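PDB 2P2W: citrate synthase from Thermotoga maritima, which probably catalyses the condensation of oxaloacetate with acetyl-CoA and water to give citrate and CoA, in the tricarboxylic acid cycle. Local coordinates for residues L172-D177 / R325-T330; E13-Y18 / Y27-P32; S120-I125 / F321-V326; V93-L98 / C198-L203. One frame throughout, in Å; residues are numbered along the deposited sequence.

How the contacts relate
Helix 317-337 runs through the middle of the set: contacts 1 and 3 share Arg325 and Val326 on it, and their centres are about 11 Å apart. Contact 1 carries the bound citrate beside the predicted active-site residue His250. Contact 2 backs it from the hairpin side, where Tyr28 OH probably bonds Glu175 N at 3.1 Å. Contact 4 adjoins contact 3, with centres about 10 Å apart, as Leu203 CD2 meets Ala322 CB at 3.6 Å; it also meets contact 1 through Trp329, which packs on Ala202 and Leu203. Contacts 2 and 4 lie farthest from each other, about 25 Å between centres, yet both reach the second subunit.

Contact 1. Residues L172-D177 / R325-T330; sequences LLMEQD and RVVGWT. With FLC (citrate anion), chain B.
The guanidinium of Arg325 is covered by Gln176 N, 4.0 Å above the centre of one face, and on the opposite face by the rim of Phe321. Its edges are used by two partners. On one, NH2 and NH1 donate nearly straight bonds (164° and 165°) to the central carboxylate, Arg325 NH2 to citrate OB2 at 3.0 Å and Arg325 NH1 to citrate OB1 at 3.2 Å, with the carboxylate carbon in the guanidinium plane. On the other, Arg325 NE bonds Leu173 O at 2.8 Å, that oxygen lying out of the plane. The side chain reaches this place by turning back about the CB-CG and CG-CD bonds (chi2 53°), which lays CD against Met174 O. A water accepts from Arg325 NH2 and donates to Leu172 O and Glu175 O, bracing the turn after helix 163-173. Gln176, extended beyond CG, donates NE2 to citrate OG2 at 2.9 Å while its OE1 is bonded to Tyr253. At Gly328 the backbones come close, its N making a weak bond to Met174 O; the carboxylate oxygen Glu175 OE1 lies 3.4 Å from Gly328 CA. His250 and Arg259 of the same chain, and Arg344 of the second subunit, also bond the citrate. The carbonyl anchor at Leu173 and the two covered faces fix the arginine's rotation, presenting a paired donor edge to a carboxylate, as expected of a site for citrate.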
loop_
_atom_site.group_PDB
_atom_site.type_symbol
_atom_site.label_atom_id
_atom_site.label_comp_id
_atom_site.label_asym_id
_atom_site.label_seq_id
_atom_site.Cartn_x
_atom_site.Cartn_y
_atom_site.Cartn_z
ATOM N N LEU A 172 13.884 2.416 18.906
ATOM C CA LEU A 172 13.528 3.810 18.644
ATOM C C LEU A 172 12.644 3.974 17.401
ATOM O O LEU A 172 11.864 4.921 17.310
ATOM C CB LEU A 172 14.792 4.653 18.448
ATOM C CG LEU A 172 15.686 4.903 19.661
ATOM C CD1 LEU A 172 16.967 5.607 19.221
ATOM C CD2 LEU A 172 14.930 5.747 20.671
ATOM N N LEU A 173 12.768 3.045 16.457
ATOM C CA LEU A 173 12.021 3.105 15.203
ATOM C C LEU A 173 10.765 2.237 15.119
ATOM O O LEU A 173 10.081 2.243 14.101
ATOM C CB LEU A 173 12.948 2.718 14.044
ATOM C CG LEU A 173 14.182 3.587 13.796
ATOM C CD1 LEU A 173 15.174 2.839 12.903
ATOM C CD2 LEU A 173 13.757 4.900 13.150
ATOM N N MET A 174 10.449 1.494 16.170
ATOM C CA MET A 174 9.287 0.618 16.118
ATOM C C MET A 174 7.935 1.281 15.919
ATOM O O MET A 174 7.065 0.723 15.250
ATOM C CB MET A 174 9.192 -0.231 17.384
ATOM C CG MET A 174 10.125 -1.409 17.431
ATOM S SD MET A 174 9.760 -2.419 18.874
ATOM C CE MET A 174 11.047 -3.647 18.734
ATOM N N GLU A 175 7.751 2.470 16.477
ATOM C CA GLU A 175 6.439 3.097 16.400
ATOM C C GLU A 175 6.398 4.614 16.545
ATOM O O GLU A 175 7.176 5.189 17.304
ATOM C CB GLU A 175 5.572 2.465 17.496
ATOM C CG GLU A 175 4.453 3.336 18.027
ATOM C CD GLU A 175 3.298 3.438 17.064
ATOM O OE1 GLU A 175 3.197 2.564 16.180
ATOM O OE2 GLU A 175 2.490 4.386 17.202
ATOM N N GLN A 176 5.490 5.257 15.808
ATOM C CA GLN A 176 5.310 6.702 15.932
ATOM C C GLN A 176 4.007 7.269 15.375
ATOM O O GLN A 176 3.995 8.010 14.390
ATOM C CB GLN A 176 6.486 7.491 15.346
ATOM C CG GLN A 176 6.361 8.979 15.710
ATOM C CD GLN A 176 7.673 9.734 15.670
ATOM O OE1 GLN A 176 8.431 9.746 16.640
ATOM N NE2 GLN A 176 7.945 10.374 14.538
ATOM N N ASP A 177 2.906 6.905 16.022
ATOM C CA ASP A 177 1.591 7.416 15.658
ATOM C C ASP A 177 1.196 7.162 14.199
ATOM O O ASP A 177 1.578 6.150 13.606
ATOM C CB ASP A 177 1.546 8.916 15.985
ATOM C CG ASP A 177 0.134 9.442 16.167
ATOM O OD1 ASP A 177 -0.653 8.809 16.900
ATOM O OD2 ASP A 177 -0.178 10.501 15.581
ATOM N N ARG A 325 9.705 -1.012 12.468
ATOM C CA ARG A 325 8.383 -0.371 12.359
ATOM C C ARG A 325 7.240 -1.355 12.019
ATOM O O ARG A 325 6.066 -1.081 12.230
ATOM C CB ARG A 325 8.468 0.718 11.290
ATOM C CG ARG A 325 7.157 1.488 11.137
ATOM C CD ARG A 325 6.650 2.031 12.478
ATOM N NE ARG A 325 7.629 2.948 13.068
ATOM C CZ ARG A 325 7.659 4.208 12.592
ATOM N NH1 ARG A 325 6.829 4.576 11.634
ATOM N NH2 ARG A 325 8.531 5.084 13.098
ATOM N N VAL A 326 7.553 -2.549 11.516
ATOM C CA VAL A 326 6.502 -3.518 11.221
ATOM C C VAL A 326 5.721 -3.813 12.505
ATOM O O VAL A 326 4.525 -4.113 12.458
ATOM C CB VAL A 326 7.084 -4.835 10.622
ATOM C CG1 VAL A 326 7.963 -5.541 11.638
ATOM C CG2 VAL A 326 5.949 -5.739 10.158
ATOM N N VAL A 327 6.398 -3.711 13.651
ATOM C CA VAL A 327 5.758 -3.930 14.948
ATOM C C VAL A 327 4.681 -2.860 15.160
ATOM O O VAL A 327 3.544 -3.165 15.533
ATOM C CB VAL A 327 6.786 -3.839 16.110
ATOM C CG1 VAL A 327 6.085 -4.028 17.452
ATOM C CG2 VAL A 327 7.867 -4.897 15.932
ATOM N N GLY A 328 5.046 -1.604 14.919
ATOM C CA GLY A 328 4.096 -0.519 15.081
ATOM C C GLY A 328 2.969 -0.589 14.064
ATOM O O GLY A 328 1.803 -0.366 14.403
ATOM N N TRP A 329 3.314 -0.883 12.814
ATOM C CA TRP A 329 2.312 -0.984 11.755
ATOM C C TRP A 329 1.229 -1.995 12.137
ATOM O O TRP A 329 0.041 -1.686 12.097
ATOM C CB TRP A 329 2.942 -1.439 10.434
ATOM C CG TRP A 329 3.833 -0.434 9.744
ATOM C CD1 TRP A 329 3.782 0.932 9.850
ATOM C CD2 TRP A 329 4.856 -0.723 8.780
ATOM N NE1 TRP A 329 4.709 1.508 9.009
ATOM C CE2 TRP A 329 5.381 0.516 8.342
ATOM C CE3 TRP A 329 5.377 -1.909 8.242
ATOM C CZ2 TRP A 329 6.406 0.603 7.389
ATOM C CZ3 TRP A 329 6.395 -1.823 7.293
ATOM C CH2 TRP A 329 6.898 -0.574 6.877
ATOM N N THR A 330 1.657 -3.202 12.507
ATOM C CA THR A 330 0.722 -4.262 12.872
ATOM C C THR A 330 -0.077 -3.947 14.137
ATOM O O THR A 330 -1.263 -4.268 14.217
ATOM C CB THR A 330 1.449 -5.629 13.027
ATOM O OG1 THR A 330 2.498 -5.522 13.992
ATOM C CG2 THR A 330 2.045 -6.069 11.695
HETATM C CAC FLC B . 10.680 10.024 8.994
HETATM C CA FLC B . 9.919 8.927 9.744
HETATM C CB FLC B . 8.842 9.452 10.699
HETATM C CBC FLC B . 8.261 8.251 11.449
HETATM C CG FLC B . 7.744 10.176 9.911
HETATM C CGC FLC B . 6.599 10.719 10.773
HETATM O OA1 FLC B . 10.981 11.059 9.628
HETATM O OA2 FLC B . 10.959 9.791 7.799
HETATM O OB1 FLC B . 7.358 7.602 10.881
HETATM O OB2 FLC B . 8.749 7.997 12.572
HETATM O OG1 FLC B . 5.719 11.378 10.178
HETATM O OG2 FLC B . 6.608 10.461 11.996
HETATM O OHB FLC B . 9.441 10.359 11.629
HETATM O O HOH W 1 9.628 5.411 15.992
#

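Contact 2. Residues E13-Y18 / Y27-P32; sequences ESSICY and YYRGIP
Arg29 CG stands beside its own backbone N, and the chain then runs straight to NE, carrying the guanidinium back alongside Ser15 and Ile16. Tyr18 CG lies anti to the backbone N (chi1 174°) whereas Tyr27 CG takes the position beside it (chi1 -50°), and from these different starts the two rings end side by side, pointing the same way. The setting is a beta hairpin of strands 17-20 and 25-28, followed by a type I' turn from Tyr28 to Ile31 that leads into strand 31-32 of the same antiparallel sheet. Tyr18 and Tyr27 form a hydrogen-bonded pair, Tyr18 N to Tyr27 O at 3.1 Å and Tyr27 N to Tyr18 O at 3.0 Å; Cys17 and Tyr28 form the next, non-hydrogen-bonded pair, with their side chains on the other face of the sheet. The tyrosine rings, their planes 13° apart, meet rim to rim, with Tyr18 CD2 3.5 Å from Tyr27 CD1, and the Tyr18 ring also meets that of Tyr349 of the second subunit. Where the strands end, Arg29 N bonds Ile16 O at 2.7 Å. Ile16 CG1 sits over one face of the guanidinium, 3.7 Å from Arg29 NH2, which also bonds Leu49 O. Glu13 and Ser14 continue a sheet into the second subunit. At the guanidinium edge one water lies in plane, accepting from Arg29 NH1 at 2.9 Å and donating to Ser15 O.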
loop_
_atom_site.group_PDB
_atom_site.type_symbol
_atom_site.label_atom_id
_atom_site.label_comp_id
_atom_site.label_asym_id
_atom_site.label_seq_id
_atom_site.Cartn_x
_atom_site.Cartn_y
_atom_site.Cartn_z
ATOM N N GLU A 13 -8.674 7.000 17.334
ATOM C CA GLU A 13 -8.274 7.089 18.732
ATOM C C GLU A 13 -7.266 5.961 18.878
ATOM O O GLU A 13 -7.459 4.883 18.314
ATOM C CB GLU A 13 -9.439 6.813 19.685
ATOM C CG GLU A 13 -10.577 7.806 19.644
ATOM C CD GLU A 13 -11.454 7.723 20.884
ATOM O OE1 GLU A 13 -11.839 6.599 21.266
ATOM O OE2 GLU A 13 -11.757 8.781 21.475
ATOM N N SER A 14 -6.199 6.196 19.630
ATOM C CA SER A 14 -5.196 5.164 19.829
ATOM C C SER A 14 -4.578 5.248 21.223
ATOM O O SER A 14 -4.379 6.319 21.787
ATOM C CB SER A 14 -4.108 5.338 18.767
ATOM O OG SER A 14 -3.150 4.287 18.897
ATOM N N SER A 15 -4.318 4.055 21.795
ATOM C CA SER A 15 -3.632 4.003 23.074
ATOM C C SER A 15 -2.204 3.458 22.928
ATOM O O SER A 15 -1.522 3.156 23.902
ATOM C CB SER A 15 -4.440 3.101 24.004
ATOM O OG SER A 15 -4.372 1.754 23.532
ATOM N N ILE A 16 -1.759 3.300 21.661
ATOM C CA ILE A 16 -0.447 2.697 21.401
ATOM C C ILE A 16 0.712 3.668 21.655
ATOM O O ILE A 16 1.698 3.347 22.306
ATOM C CB ILE A 16 -0.403 2.249 19.942
ATOM C CG1 ILE A 16 -1.389 1.106 19.699
ATOM C CG2 ILE A 16 1.009 1.736 19.599
ATOM C CD1 ILE A 16 -1.447 0.703 18.226
ATOM N N CYS A 17 0.607 4.880 21.131
ATOM C CA CYS A 17 1.708 5.824 21.238
ATOM C C CYS A 17 1.299 7.282 21.324
ATOM O O CYS A 17 0.401 7.731 20.615
ATOM C CB CYS A 17 2.627 5.617 20.031
ATOM S SG CYS A 17 3.744 6.973 19.608
ATOM N N TYR A 18 1.966 8.015 22.208
ATOM C CA TYR A 18 1.703 9.435 22.358
ATOM C C TYR A 18 2.898 10.190 21.803
ATOM O O TYR A 18 4.028 10.020 22.267
ATOM C CB TYR A 18 1.482 9.814 23.826
ATOM C CG TYR A 18 1.355 11.311 24.039
ATOM C CD1 TYR A 18 0.505 12.079 23.239
ATOM C CD2 TYR A 18 2.103 11.962 25.018
ATOM C CE1 TYR A 18 0.407 13.462 23.408
ATOM C CE2 TYR A 18 2.014 13.344 25.197
ATOM C CZ TYR A 18 1.168 14.087 24.389
ATOM O OH TYR A 18 1.092 15.452 24.556
ATOM N N TYR A 27 6.368 8.491 23.413
ATOM C CA TYR A 27 6.077 7.464 24.406
ATOM C C TYR A 27 5.389 6.256 23.779
ATOM O O TYR A 27 4.562 6.407 22.885
ATOM C CB TYR A 27 5.146 8.027 25.489
ATOM C CG TYR A 27 5.589 9.344 26.085
ATOM C CD1 TYR A 27 5.245 10.550 25.478
ATOM C CD2 TYR A 27 6.352 9.386 27.249
ATOM C CE1 TYR A 27 5.646 11.768 26.014
ATOM C CE2 TYR A 27 6.761 10.601 27.798
ATOM C CZ TYR A 27 6.402 11.786 27.176
ATOM O OH TYR A 27 6.787 12.988 27.719
ATOM N N TYR A 28 5.743 5.063 24.247
ATOM C CA TYR A 28 5.107 3.832 23.788
ATOM C C TYR A 28 4.221 3.424 24.963
ATOM O O TYR A 28 4.728 3.087 26.037
ATOM C CB TYR A 28 6.133 2.727 23.539
ATOM C CG TYR A 28 7.005 2.899 22.311
ATOM C CD1 TYR A 28 6.833 3.977 21.435
ATOM C CD2 TYR A 28 8.002 1.965 22.019
ATOM C CE1 TYR A 28 7.642 4.117 20.293
ATOM C CE2 TYR A 28 8.807 2.094 20.893
ATOM C CZ TYR A 28 8.624 3.169 20.035
ATOM O OH TYR A 28 9.435 3.292 18.928
ATOM N N ARG A 29 2.909 3.466 24.761
ATOM C CA ARG A 29 1.961 3.122 25.815
ATOM C C ARG A 29 2.351 3.721 27.172
ATOM O O ARG A 29 2.314 3.041 28.202
ATOM C CB ARG A 29 1.810 1.597 25.924
ATOM C CG ARG A 29 1.084 0.968 24.729
ATOM C CD ARG A 29 0.875 -0.531 24.920
ATOM N NE ARG A 29 0.414 -1.200 23.703
ATOM C CZ ARG A 29 -0.815 -1.101 23.201
ATOM N NH1 ARG A 29 -1.728 -0.352 23.805
ATOM N NH2 ARG A 29 -1.133 -1.763 22.095
ATOM N N GLY A 30 2.738 4.996 27.162
ATOM C CA GLY A 30 3.088 5.682 28.399
ATOM C C GLY A 30 4.549 5.733 28.826
ATOM O O GLY A 30 4.918 6.549 29.679
ATOM N N ILE A 31 5.384 4.878 28.252
ATOM C CA ILE A 31 6.797 4.851 28.612
ATOM C C ILE A 31 7.646 5.607 27.591
ATOM O O ILE A 31 7.500 5.413 26.380
ATOM C CB ILE A 31 7.318 3.396 28.712
ATOM C CG1 ILE A 31 6.497 2.618 29.745
ATOM C CG2 ILE A 31 8.793 3.390 29.107
ATOM C CD1 ILE A 31 6.963 1.179 29.945
ATOM N N PRO A 32 8.550 6.480 28.069
ATOM C CA PRO A 32 9.419 7.255 27.178
ATOM C C PRO A 32 10.220 6.307 26.287
ATOM O O PRO A 32 10.786 5.327 26.770
ATOM C CB PRO A 32 10.313 8.026 28.148
ATOM C CG PRO A 32 9.437 8.193 29.353
ATOM C CD PRO A 32 8.808 6.824 29.478
HETATM O O HOH W 2 -4.028 -0.695 21.631
HETATM O O HOH W 3 -1.826 1.282 26.230
HETATM O O HOH W 4 2.122 6.805 25.217
#

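Contact 3. Residues S120-I125 / F321-V326; sequences SVFPTI and FATARV
Phe122 supplies most of this contact, through its ring, to one side of helix 317-337. The CH-pi element comes from Val326: its CB lies over one face of the Phe122 ring, 4.3 Å from the centroid and 21° off the normal, displaced toward the rim. Val326 and Phe122 point in opposing senses and overlap along their lengths, so that CG2, placed anti to the valine's own backbone N, comes down at the far end of the ring, 3.8 Å from Phe122 CE1. Apolar contacts continue along the opposite margin of the same ring. Phe122 CD2 rests 3.7 Å from Thr323 CA, and Phe122 CE2 is 4.0 Å from Ala322 CB, the ring lying close to the helix backbone here, with CE2 also near Ala322 O. A second, lighter touch is made by the proline next in sequence: Pro123 CG reaches Thr323 CG2 at 3.9 Å. That methyl is presented to the proline while Thr323 OG1 turns back to bond Ala319 O in its own helix. A third element belongs to the backbone: helix 110-133 is kinked at Pro123, which has no N-H to donate, and Thr124 N makes only a weak bond, to Val121 O. The two short segments run nearly antiparallel, at 169°, with their axes 9.4 Å apart. Around them, helix 90-98 meets Phe122 through Leu94, helix 195-207 adds Ile199 against Phe122 and Leu203 against Ala322, and helix 147-156 packs on Pro123, so the pair lies buried inside the helical body of the subunit.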
loop_
_atom_site.group_PDB
_atom_site.type_symbol
_atom_site.label_atom_id
_atom_site.label_comp_id
_atom_site.label_asym_id
_atom_site.label_seq_id
_atom_site.Cartn_x
_atom_site.Cartn_y
_atom_site.Cartn_z
ATOM N N SER A 120 8.854 -11.744 12.906
ATOM C CA SER A 120 9.950 -12.668 13.188
ATOM C C SER A 120 10.748 -13.075 11.954
ATOM O O SER A 120 11.944 -13.342 12.055
ATOM C CB SER A 120 9.418 -13.933 13.874
ATOM O OG SER A 120 8.763 -13.618 15.092
ATOM N N VAL A 121 10.100 -13.120 10.794
ATOM C CA VAL A 121 10.786 -13.534 9.573
ATOM C C VAL A 121 11.435 -12.410 8.753
ATOM O O VAL A 121 12.239 -12.680 7.855
ATOM C CB VAL A 121 9.831 -14.367 8.669
ATOM C CG1 VAL A 121 8.820 -13.464 7.978
ATOM C CG2 VAL A 121 10.641 -15.182 7.662
ATOM N N PHE A 122 11.114 -11.155 9.068
ATOM C CA PHE A 122 11.690 -10.016 8.343
ATOM C C PHE A 122 13.220 -10.085 8.186
ATOM O O PHE A 122 13.741 -9.960 7.077
ATOM C CB PHE A 122 11.318 -8.694 9.036
ATOM C CG PHE A 122 10.232 -7.908 8.337
ATOM C CD1 PHE A 122 8.960 -8.446 8.156
ATOM C CD2 PHE A 122 10.475 -6.610 7.891
ATOM C CE1 PHE A 122 7.943 -7.698 7.542
ATOM C CE2 PHE A 122 9.465 -5.857 7.278
ATOM C CZ PHE A 122 8.200 -6.404 7.106
ATOM N N PRO A 123 13.959 -10.282 9.293
ATOM C CA PRO A 123 15.425 -10.352 9.214
ATOM C C PRO A 123 15.950 -11.498 8.351
ATOM O O PRO A 123 17.006 -11.389 7.731
ATOM C CB PRO A 123 15.847 -10.500 10.681
ATOM C CG PRO A 123 14.742 -9.810 11.425
ATOM C CD PRO A 123 13.517 -10.317 10.699
ATOM N N THR A 124 15.215 -12.602 8.328
ATOM C CA THR A 124 15.616 -13.759 7.541
ATOM C C THR A 124 15.514 -13.419 6.059
ATOM O O THR A 124 16.388 -13.771 5.269
ATOM C CB THR A 124 14.726 -14.969 7.856
ATOM O OG1 THR A 124 14.788 -15.240 9.262
ATOM C CG2 THR A 124 15.200 -16.200 7.083
ATOM N N ILE A 125 14.441 -12.729 5.687
ATOM C CA ILE A 125 14.246 -12.328 4.297
ATOM C C ILE A 125 15.413 -11.447 3.860
ATOM O O ILE A 125 16.015 -11.679 2.812
ATOM C CB ILE A 125 12.925 -11.538 4.118
ATOM C CG1 ILE A 125 11.730 -12.478 4.299
ATOM C CG2 ILE A 125 12.880 -10.883 2.738
ATOM C CD1 ILE A 125 10.391 -11.762 4.336
ATOM N N PHE A 321 14.624 0.003 8.874
ATOM C CA PHE A 321 13.609 0.823 9.523
ATOM C C PHE A 321 12.348 -0.047 9.616
ATOM O O PHE A 321 11.729 -0.158 10.679
ATOM C CB PHE A 321 13.340 2.063 8.654
ATOM C CG PHE A 321 12.533 3.147 9.332
ATOM C CD1 PHE A 321 11.632 2.853 10.353
ATOM C CD2 PHE A 321 12.642 4.470 8.899
ATOM C CE1 PHE A 321 10.852 3.857 10.931
ATOM C CE2 PHE A 321 11.866 5.483 9.472
ATOM C CZ PHE A 321 10.971 5.176 10.488
ATOM N N ALA A 322 11.991 -0.682 8.501
ATOM C CA ALA A 322 10.802 -1.534 8.437
ATOM C C ALA A 322 10.865 -2.738 9.380
ATOM O O ALA A 322 9.853 -3.145 9.953
ATOM C CB ALA A 322 10.582 -2.012 6.998
ATOM N N THR A 323 12.054 -3.310 9.525
ATOM C CA THR A 323 12.257 -4.467 10.390
ATOM C C THR A 323 11.741 -4.153 11.788
ATOM O O THR A 323 11.241 -5.031 12.496
ATOM C CB THR A 323 13.755 -4.840 10.442
ATOM O OG1 THR A 323 14.170 -5.274 9.141
ATOM C CG2 THR A 323 14.009 -5.954 11.448
ATOM N N ALA A 324 11.860 -2.889 12.176
ATOM C CA ALA A 324 11.381 -2.456 13.477
ATOM C C ALA A 324 9.946 -1.938 13.392
ATOM O O ALA A 324 9.075 -2.379 14.139
ATOM C CB ALA A 324 12.292 -1.367 14.035
ATOM N N ARG A 325 9.705 -1.012 12.468
ATOM C CA ARG A 325 8.383 -0.371 12.359
ATOM C C ARG A 325 7.240 -1.355 12.019
ATOM O O ARG A 325 6.066 -1.081 12.230
ATOM C CB ARG A 325 8.468 0.718 11.290
ATOM C CG ARG A 325 7.157 1.488 11.137
ATOM C CD ARG A 325 6.650 2.031 12.478
ATOM N NE ARG A 325 7.629 2.948 13.068
ATOM C CZ ARG A 325 7.659 4.208 12.592
ATOM N NH1 ARG A 325 6.829 4.576 11.634
ATOM N NH2 ARG A 325 8.531 5.084 13.098
ATOM N N VAL A 326 7.553 -2.549 11.516
ATOM C CA VAL A 326 6.502 -3.518 11.221
ATOM C C VAL A 326 5.721 -3.813 12.505
ATOM O O VAL A 326 4.525 -4.113 12.458
ATOM C CB VAL A 326 7.084 -4.835 10.622
ATOM C CG1 VAL A 326 7.963 -5.541 11.638
ATOM C CG2 VAL A 326 5.949 -5.739 10.158
#

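Contact 4. Residues V93-L98 / C198-L203; sequences VLKIFL and CIVGAL
The segments 93-98 and 198-203 are helical and run almost antiparallel, at 170°, with their axes 9.7 Å apart and Lys95 nearest Val200. Leu98 and Leu203 lie roughly perpendicular to each other and do much of the packing. Leu98 CD1 fits between two partners, 3.5 Å from Ile199 CG2 and 4.0 Å from Leu203 CD1. The forked end of Leu203 straddles Leu94: its CD1 touches Leu94 CB at 3.9 Å and its CD2 touches Leu94 CD1 at 4.0 Å. Val200 divides its two methyls in the same spirit. With chi1 at 170°, its CG1 lies anti to the backbone N and meets the aliphatic part of Lys95, 3.8 Å from Lys95 CG, while its CG2 rests on Leu98 CB. Beyond CG the lysine is extended, carrying NZ past the apolar seam to a salt bridge with Asp92 and a hydrogen bond to Ser197 of the second subunit; the seam itself is built of branched aliphatic chains and lysine methylenes. Val200 also packs on Val200 of the second subunit, and Lys95 on its Ser99. Trp329 of helix 317-337 packs on Leu203, and Phe122 of helix 110-133 on Leu94. An antiparallel helix pair lying at the subunit boundary is consistent with the largely alpha-helical citrate synthase fold, whose dimer interface is built from packed antiparallel helices.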
loop_
_atom_site.group_PDB
_atom_site.type_symbol
_atom_site.label_atom_id
_atom_site.label_comp_id
_atom_site.label_asym_id
_atom_site.label_seq_id
_atom_site.Cartn_x
_atom_site.Cartn_y
_atom_site.Cartn_z
ATOM N N VAL A 93 12.183 -6.555 -1.999
ATOM C CA VAL A 93 12.418 -7.953 -1.658
ATOM C C VAL A 93 11.400 -8.369 -0.597
ATOM O O VAL A 93 10.800 -9.446 -0.682
ATOM C CB VAL A 93 13.856 -8.152 -1.114
ATOM C CG1 VAL A 93 14.025 -9.561 -0.569
ATOM C CG2 VAL A 93 14.862 -7.899 -2.233
ATOM N N LEU A 94 11.204 -7.504 0.396
ATOM C CA LEU A 94 10.238 -7.768 1.459
ATOM C C LEU A 94 8.828 -7.923 0.881
ATOM O O LEU A 94 8.089 -8.823 1.273
ATOM C CB LEU A 94 10.256 -6.634 2.490
ATOM C CG LEU A 94 11.447 -6.608 3.457
ATOM C CD1 LEU A 94 11.455 -5.306 4.249
ATOM C CD2 LEU A 94 11.363 -7.804 4.388
ATOM N N LYS A 95 8.458 -7.045 -0.053
ATOM C CA LYS A 95 7.133 -7.111 -0.673
ATOM C C LYS A 95 6.903 -8.480 -1.297
ATOM O O LYS A 95 5.863 -9.115 -1.093
ATOM C CB LYS A 95 6.990 -6.066 -1.780
ATOM C CG LYS A 95 6.900 -4.624 -1.330
ATOM C CD LYS A 95 6.850 -3.757 -2.571
ATOM C CE LYS A 95 7.192 -2.312 -2.282
ATOM N NZ LYS A 95 7.324 -1.567 -3.565
ATOM N N ILE A 96 7.885 -8.914 -2.082
ATOM C CA ILE A 96 7.817 -10.202 -2.762
ATOM C C ILE A 96 7.548 -11.356 -1.807
ATOM O O ILE A 96 6.596 -12.116 -1.985
ATOM C CB ILE A 96 9.131 -10.501 -3.515
ATOM C CG1 ILE A 96 9.335 -9.476 -4.635
ATOM C CG2 ILE A 96 9.097 -11.922 -4.076
ATOM C CD1 ILE A 96 10.712 -9.551 -5.296
ATOM N N PHE A 97 8.388 -11.491 -0.790
ATOM C CA PHE A 97 8.241 -12.630 0.111
ATOM C C PHE A 97 6.993 -12.543 1.015
ATOM O O PHE A 97 6.542 -13.527 1.583
ATOM C CB PHE A 97 9.526 -12.777 0.940
ATOM C CG PHE A 97 10.614 -13.383 0.094
ATOM C CD1 PHE A 97 10.554 -14.729 -0.252
ATOM C CD2 PHE A 97 11.646 -12.590 -0.386
ATOM C CE1 PHE A 97 11.523 -15.277 -1.084
ATOM C CE2 PHE A 97 12.612 -13.144 -1.221
ATOM C CZ PHE A 97 12.555 -14.485 -1.580
ATOM N N LEU A 98 6.435 -11.321 1.177
ATOM C CA LEU A 98 5.205 -11.216 1.973
ATOM C C LEU A 98 3.958 -11.506 1.130
ATOM O O LEU A 98 2.841 -11.594 1.622
ATOM C CB LEU A 98 5.088 -9.796 2.542
ATOM C CG LEU A 98 6.144 -9.445 3.594
ATOM C CD1 LEU A 98 5.806 -8.150 4.326
ATOM C CD2 LEU A 98 6.320 -10.507 4.680
ATOM N N CYS A 198 -1.639 -4.944 4.035
ATOM C CA CYS A 198 -1.455 -3.705 4.783
ATOM C C CYS A 198 0.037 -3.388 4.881
ATOM O O CYS A 198 0.462 -2.259 4.635
ATOM C CB CYS A 198 -2.035 -3.835 6.195
ATOM S SG CYS A 198 -3.797 -4.234 6.255
ATOM N N ILE A 199 0.828 -4.397 5.235
ATOM C CA ILE A 199 2.271 -4.229 5.381
ATOM C C ILE A 199 2.966 -3.850 4.071
ATOM O O ILE A 199 3.824 -2.962 4.050
ATOM C CB ILE A 199 2.904 -5.515 5.969
ATOM C CG1 ILE A 199 2.316 -5.773 7.362
ATOM C CG2 ILE A 199 4.428 -5.374 6.046
ATOM C CD1 ILE A 199 2.727 -7.106 7.992
ATOM N N VAL A 200 2.598 -4.514 2.978
ATOM C CA VAL A 200 3.203 -4.225 1.684
ATOM C C VAL A 200 2.943 -2.783 1.248
ATOM O O VAL A 200 3.791 -2.159 0.610
ATOM C CB VAL A 200 2.703 -5.221 0.617
ATOM C CG1 VAL A 200 3.136 -4.784 -0.771
ATOM C CG2 VAL A 200 3.271 -6.600 0.925
ATOM N N GLY A 201 1.773 -2.250 1.593
ATOM C CA GLY A 201 1.475 -0.871 1.253
ATOM C C GLY A 201 2.313 0.052 2.127
ATOM O O GLY A 201 2.856 1.055 1.655
ATOM N N ALA A 202 2.422 -0.288 3.408
ATOM C CA ALA A 202 3.213 0.507 4.349
ATOM C C ALA A 202 4.672 0.555 3.885
ATOM O O ALA A 202 5.325 1.598 3.945
ATOM C CB ALA A 202 3.124 -0.096 5.747
ATOM N N LEU A 203 5.176 -0.581 3.421
ATOM C CA LEU A 203 6.547 -0.663 2.929
ATOM C C LEU A 203 6.744 0.321 1.781
ATOM O O LEU A 203 7.753 1.021 1.718
ATOM C CB LEU A 203 6.854 -2.088 2.452
ATOM C CG LEU A 203 7.001 -3.142 3.559
ATOM C CD1 LEU A 203 7.007 -4.540 2.954
ATOM C CD2 LEU A 203 8.291 -2.880 4.334
#